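Local coordinates for protein mevalonate kinase (Staphylococcus aureus, PDB 2X7I) that probably phosphorylates mevalonate with ATP to give 5-phosphomevalonate, an early step of the mevalonate route to isoprenoids, as a kinase of the GHMP family, at residues G9-K14 / Q149-G154; G37-L42 / V89-N94. One frame throughout, in Å; residues are numbered along the deposited sequence.

Overall arrangement
Contacts 1 and 2 show how one sheet is held by two kinds of chemistry. Contact 2 pairs 37-42 with 89-94, edge to edge, through five backbone hydrogen bonds; contact 1 lays the end of helix 145-153 on strand 9-14, with one isoleucine and a bridging water doing most of the work. Strands 6-16 and 29-45 are themselves neighbours, Gly9 and Ser11 bonding to Val41 and Ile39, and so the two contacts share a continuous sheet, their centres about 13 Å apart. Contact 1 is buried nearer the middle of the chain, whereas contact 2 has a largely apolar, mostly buried face and a mixed, partly exposed one.

Contact 1: G9-K14 / Q149-G154; sequences GESTGK and QTIVSG
Ile151 carries this contact almost alone, lying against the side chains of Ser11 and Thr12 and the carbonyl oxygens of Thr12 and Gly13. Its CG2, set anti to the backbone N, reaches to 3.2 Å from Ser11 OG. The other branch reaches across to the strand's carbonyls, with CD1 3.6 Å from Thr12 O and CG1 3.5 Å from Gly13 O. Apolar carbon thus packs closely on carbonyl oxygens, and those oxygens are satisfied from within the strand: Ser11 OG donates to Thr12 O at 2.9 Å, and Thr12 OG1 to Gly13 O at 2.8 Å, each arriving in the carbonyl plane on a lone pair. Thr12 OG1 can do so because it sits between its own backbone N and carbonyl carbon (chi1 77°), which turns it along the strand.

The wider architecture is that of the N-terminal part of a GHMP kinase, in which helices pack against a mixed sheet; here helix 145-153 runs at 140° to strand 9-14, the short axes 8.0 Å apart at closest. Beside the isoleucine, helix 103-119 closes the dense side, Ala105 touching Ile151 while Ala106, Val109 and Ala110 meet Ser11.

Away from that dense side the fit is looser and partly watery. Next to Thr12, which is partly exposed, a water bridges strand and helix, donating to Thr12 OG1 and, at 2.7 Å, to Ile151 O, where the side chains merely slide past each other. Lys14, at the end of its segment, is buried again. Of residues 149-154 it meets Ile151 and Thr150 through CB alone, 4.1 Å from Ile151 CG1; its chain then bends at chi2, and NZ goes on to a salt bridge with Asp147, earlier in the same helix, and a bond to Gly100 O, close to a citrate probably taken up from the crystallisation liquor.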
loop_
_atom_site.group_PDB
_atom_site.type_symbol
_atom_site.label_atom_id
_atom_site.label_comp_id
_atom_site.label_asym_id
_atom_site.label_seq_id
_atom_site.Cartn_x
_atom_site.Cartn_y
_atom_site.Cartn_z
ATOM N N GLY A 9 -10.241 10.631 -10.789
ATOM C CA GLY A 9 -8.862 10.286 -10.442
ATOM C C GLY A 9 -8.699 8.870 -9.923
ATOM O O GLY A 9 -9.612 8.303 -9.330
ATOM N N GLU A 10 -7.522 8.302 -10.150
ATOM C CA GLU A 10 -7.189 6.958 -9.689
ATOM C C GLU A 10 -5.848 6.945 -8.996
ATOM O O GLU A 10 -4.980 7.780 -9.275
ATOM C CB GLU A 10 -7.092 5.995 -10.865
ATOM C CG GLU A 10 -8.279 5.107 -11.039
ATOM C CD GLU A 10 -8.275 4.422 -12.387
ATOM O OE1 GLU A 10 -7.193 4.005 -12.834
ATOM O OE2 GLU A 10 -9.348 4.315 -13.009
ATOM N N SER A 11 -5.669 5.951 -8.133
ATOM C CA SER A 11 -4.393 5.732 -7.467
ATOM C C SER A 11 -4.152 4.265 -7.131
ATOM O O SER A 11 -5.080 3.533 -6.780
ATOM C CB SER A 11 -4.329 6.545 -6.179
ATOM O OG SER A 11 -3.030 6.464 -5.620
ATOM N N THR A 12 -2.892 3.849 -7.205
ATOM C CA THR A 12 -2.493 2.546 -6.674
ATOM C C THR A 12 -2.244 2.689 -5.183
ATOM O O THR A 12 -2.217 3.800 -4.655
ATOM C CB THR A 12 -1.193 2.004 -7.300
ATOM O OG1 THR A 12 -0.069 2.685 -6.724
ATOM C CG2 THR A 12 -1.200 2.159 -8.805
ATOM N N GLY A 13 -2.058 1.555 -4.512
ATOM C CA GLY A 13 -1.527 1.549 -3.153
ATOM C C GLY A 13 -0.008 1.448 -3.184
ATOM O O GLY A 13 0.619 1.737 -4.204
ATOM N N LYS A 14 0.583 1.018 -2.072
ATOM C CA LYS A 14 2.015 0.702 -2.037
ATOM C C LYS A 14 2.317 -0.394 -1.015
ATOM O O LYS A 14 1.550 -0.604 -0.077
ATOM C CB LYS A 14 2.832 1.967 -1.766
ATOM C CG LYS A 14 3.439 2.100 -0.394
ATOM C CD LYS A 14 2.422 2.250 0.729
ATOM C CE LYS A 14 3.029 1.736 2.031
ATOM N NZ LYS A 14 2.217 2.011 3.233
ATOM N N GLN A 149 5.421 9.444 -2.641
ATOM C CA GLN A 149 6.422 9.464 -3.701
ATOM C C GLN A 149 6.431 8.149 -4.496
ATOM O O GLN A 149 6.502 8.168 -5.719
ATOM C CB GLN A 149 7.811 9.782 -3.131
ATOM C CG GLN A 149 8.962 9.683 -4.138
ATOM C CD GLN A 149 8.822 10.614 -5.337
ATOM O OE1 GLN A 149 7.982 11.512 -5.345
ATOM N NE2 GLN A 149 9.668 10.407 -6.358
ATOM N N THR A 150 6.336 7.014 -3.812
ATOM C CA THR A 150 6.290 5.719 -4.501
ATOM C C THR A 150 5.064 5.641 -5.403
ATOM O O THR A 150 5.169 5.264 -6.565
ATOM C CB THR A 150 6.264 4.544 -3.501
ATOM O OG1 THR A 150 7.393 4.637 -2.618
ATOM C CG2 THR A 150 6.290 3.213 -4.230
ATOM N N ILE A 151 3.911 6.021 -4.867
ATOM C CA ILE A 151 2.655 6.000 -5.610
ATOM C C ILE A 151 2.656 6.944 -6.823
ATOM O O ILE A 151 2.368 6.514 -7.934
ATOM C CB ILE A 151 1.454 6.334 -4.692
ATOM C CG1 ILE A 151 1.191 5.178 -3.725
ATOM C CG2 ILE A 151 0.189 6.571 -5.505
ATOM C CD1 ILE A 151 0.213 5.540 -2.645
ATOM N N VAL A 152 2.992 8.211 -6.609
ATOM C CA VAL A 152 2.979 9.214 -7.675
ATOM C C VAL A 152 3.980 8.910 -8.790
ATOM O O VAL A 152 3.613 8.885 -9.967
ATOM C CB VAL A 152 3.233 10.626 -7.122
ATOM C CG1 VAL A 152 3.430 11.616 -8.252
ATOM C CG2 VAL A 152 2.068 11.046 -6.259
ATOM N N SER A 153 5.230 8.658 -8.414
ATOM C CA SER A 153 6.282 8.308 -9.380
ATOM C C SER A 153 6.043 6.976 -10.094
ATOM O O SER A 153 6.515 6.776 -11.201
ATOM C CB SER A 153 7.645 8.253 -8.689
ATOM O OG SER A 153 7.715 7.168 -7.757
ATOM N N GLY A 154 5.333 6.055 -9.454
ATOM C CA GLY A 154 5.188 4.695 -9.984
ATOM C C GLY A 154 6.503 3.918 -9.980
ATOM O O GLY A 154 6.678 2.960 -10.746
HETATM O O HOH W 1 1.706 3.938 -8.611
#

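Contact 2: G37-L42 / V89-N94; sequences GKIKVL and VTIQTN
An antiparallel ladder in the mixed sheet of the GHMP kinase N-terminal region joins strand 37-42 to strand 89-93. Leu42 with Thr90 and Lys40 with Gln92 are hydrogen-bonded pairs, each closed by two N-H...O bonds. Those between Leu42 and Thr90 are nearly straight, Leu42 N giving to Thr90 O at 2.8 Å (168°) and Thr90 N to Leu42 O at 2.9 Å. At the far end the ladder frays: Asn94 N reaches Lys38 O at 3.2 Å, with an angle of only 143° and the donor tilted from the carbonyl plane, as the chain leaves the strand.

The alternating residues give the two faces different characters. On one, mainly apolar, Ile39, Val41, Ile91 and Thr93 come from non-hydrogen-bonded pairs whose side chains lie side by side and point the same way. Val41 CG2 rests 4.1 Å from Ile91 CG1, and Ile39 CD1 packs against Thr93 OG1 at 3.7 Å; that oxygen is hydrogen-bonded to Leu95 N. On the other face, shared with Leu42 and Thr90, the side chain of Lys40 runs at a slant to that of Gln92; the lysine carbon CD lies 3.8 Å from Gln92 NE2, while Gln92 OE1 has a weak bond to Tyr59 OH.

Helix 103-119 covers the mainly apolar face, where Ala106 and Val107 meet Ile39, and Ala110 and Ala114 meet Val41. The outer edges of the pair are taken up too: strand 6-16 bonds to Ile39 and Val41, and strand 53-58 runs parallel to 87-93 through Val89 and Ile91.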
loop_
_atom_site.group_PDB
_atom_site.type_symbol
_atom_site.label_atom_id
_atom_site.label_comp_id
_atom_site.label_asym_id
_atom_site.label_seq_id
_atom_site.Cartn_x
_atom_site.Cartn_y
_atom_site.Cartn_z
ATOM N N GLY A 37 -3.901 -2.866 -5.949
ATOM C CA GLY A 37 -4.784 -2.028 -5.131
ATOM C C GLY A 37 -5.144 -0.767 -5.889
ATOM O O GLY A 37 -4.266 -0.096 -6.416
ATOM N N LYS A 38 -6.435 -0.461 -5.965
ATOM C CA LYS A 38 -6.923 0.693 -6.716
ATOM C C LYS A 38 -7.943 1.482 -5.904
ATOM O O LYS A 38 -8.899 0.921 -5.378
ATOM C CB LYS A 38 -7.552 0.258 -8.040
ATOM C CG LYS A 38 -6.535 -0.257 -9.086
ATOM C CD LYS A 38 -5.662 0.885 -9.676
ATOM C CE LYS A 38 -4.235 0.433 -9.974
ATOM N NZ LYS A 38 -4.143 -0.537 -11.115
ATOM N N ILE A 39 -7.719 2.788 -5.814
ATOM C CA ILE A 39 -8.696 3.712 -5.287
ATOM C C ILE A 39 -9.121 4.640 -6.421
ATOM O O ILE A 39 -8.265 5.228 -7.084
ATOM C CB ILE A 39 -8.122 4.513 -4.114
ATOM C CG1 ILE A 39 -7.788 3.558 -2.960
ATOM C CG2 ILE A 39 -9.089 5.600 -3.683
ATOM C CD1 ILE A 39 -8.038 4.124 -1.569
ATOM N N LYS A 40 -10.434 4.747 -6.642
ATOM C CA LYS A 40 -11.008 5.623 -7.660
ATOM C C LYS A 40 -11.880 6.693 -6.997
ATOM O O LYS A 40 -12.725 6.372 -6.160
ATOM C CB LYS A 40 -11.888 4.820 -8.623
ATOM C CG LYS A 40 -11.197 3.656 -9.331
ATOM C CD LYS A 40 -12.203 2.849 -10.134
ATOM C CE LYS A 40 -11.529 1.754 -10.949
ATOM N NZ LYS A 40 -10.886 0.715 -10.082
ATOM N N VAL A 41 -11.690 7.950 -7.392
ATOM C CA VAL A 41 -12.543 9.045 -6.933
ATOM C C VAL A 41 -13.225 9.724 -8.123
ATOM O O VAL A 41 -12.582 10.034 -9.126
ATOM C CB VAL A 41 -11.744 10.094 -6.100
ATOM C CG1 VAL A 41 -12.620 11.317 -5.774
ATOM C CG2 VAL A 41 -11.187 9.452 -4.823
ATOM N N LEU A 42 -14.531 9.941 -8.000
ATOM C CA LEU A 42 -15.310 10.686 -8.986
ATOM C C LEU A 42 -15.989 11.870 -8.295
ATOM O O LEU A 42 -16.614 11.706 -7.252
ATOM C CB LEU A 42 -16.356 9.777 -9.636
ATOM C CG LEU A 42 -17.345 10.443 -10.598
ATOM C CD1 LEU A 42 -16.642 11.030 -11.825
ATOM C CD2 LEU A 42 -18.432 9.450 -11.023
ATOM N N VAL A 89 -19.816 13.035 -4.685
ATOM C CA VAL A 89 -18.470 12.484 -4.605
ATOM C C VAL A 89 -18.562 10.990 -4.318
ATOM O O VAL A 89 -19.269 10.565 -3.403
ATOM C CB VAL A 89 -17.645 13.166 -3.513
ATOM C CG1 VAL A 89 -16.251 12.554 -3.444
ATOM C CG2 VAL A 89 -17.560 14.666 -3.778
ATOM N N THR A 90 -17.851 10.207 -5.123
ATOM C CA THR A 90 -17.841 8.751 -5.023
ATOM C C THR A 90 -16.387 8.287 -4.897
ATOM O O THR A 90 -15.517 8.736 -5.642
ATOM C CB THR A 90 -18.509 8.096 -6.253
ATOM O OG1 THR A 90 -19.858 8.579 -6.395
ATOM C CG2 THR A 90 -18.548 6.581 -6.106
ATOM N N ILE A 91 -16.130 7.431 -3.912
ATOM C CA ILE A 91 -14.812 6.857 -3.664
ATOM C C ILE A 91 -15.007 5.351 -3.691
ATOM O O ILE A 91 -15.890 4.839 -3.015
ATOM C CB ILE A 91 -14.245 7.265 -2.266
ATOM C CG1 ILE A 91 -14.234 8.780 -2.099
ATOM C CG2 ILE A 91 -12.812 6.748 -2.069
ATOM C CD1 ILE A 91 -14.887 9.252 -0.809
ATOM N N GLN A 92 -14.218 4.651 -4.499
ATOM C CA GLN A 92 -14.239 3.191 -4.516
ATOM C C GLN A 92 -12.876 2.693 -4.065
ATOM O O GLN A 92 -11.869 3.172 -4.553
ATOM C CB GLN A 92 -14.520 2.651 -5.923
ATOM C CG GLN A 92 -15.812 3.122 -6.570
ATOM C CD GLN A 92 -15.908 2.692 -8.023
ATOM O OE1 GLN A 92 -16.173 1.530 -8.321
ATOM N NE2 GLN A 92 -15.676 3.627 -8.933
ATOM N N THR A 93 -12.842 1.746 -3.131
ATOM C CA THR A 93 -11.569 1.175 -2.701
ATOM C C THR A 93 -11.520 -0.349 -2.647
ATOM O O THR A 93 -12.445 -1.023 -2.190
ATOM C CB THR A 93 -11.086 1.720 -1.336
ATOM O OG1 THR A 93 -9.920 0.987 -0.937
ATOM C CG2 THR A 93 -12.152 1.592 -0.251
ATOM N N ASN A 94 -10.364 -0.841 -3.074
ATOM C CA ASN A 94 -9.992 -2.241 -3.096
ATOM C C ASN A 94 -9.174 -2.648 -1.854
ATOM O O ASN A 94 -8.863 -3.830 -1.657
ATOM C CB ASN A 94 -9.098 -2.438 -4.329
ATOM C CG ASN A 94 -8.948 -3.870 -4.711
ATOM O OD1 ASN A 94 -9.664 -4.732 -4.198
ATOM N ND2 ASN A 94 -8.023 -4.148 -5.621
#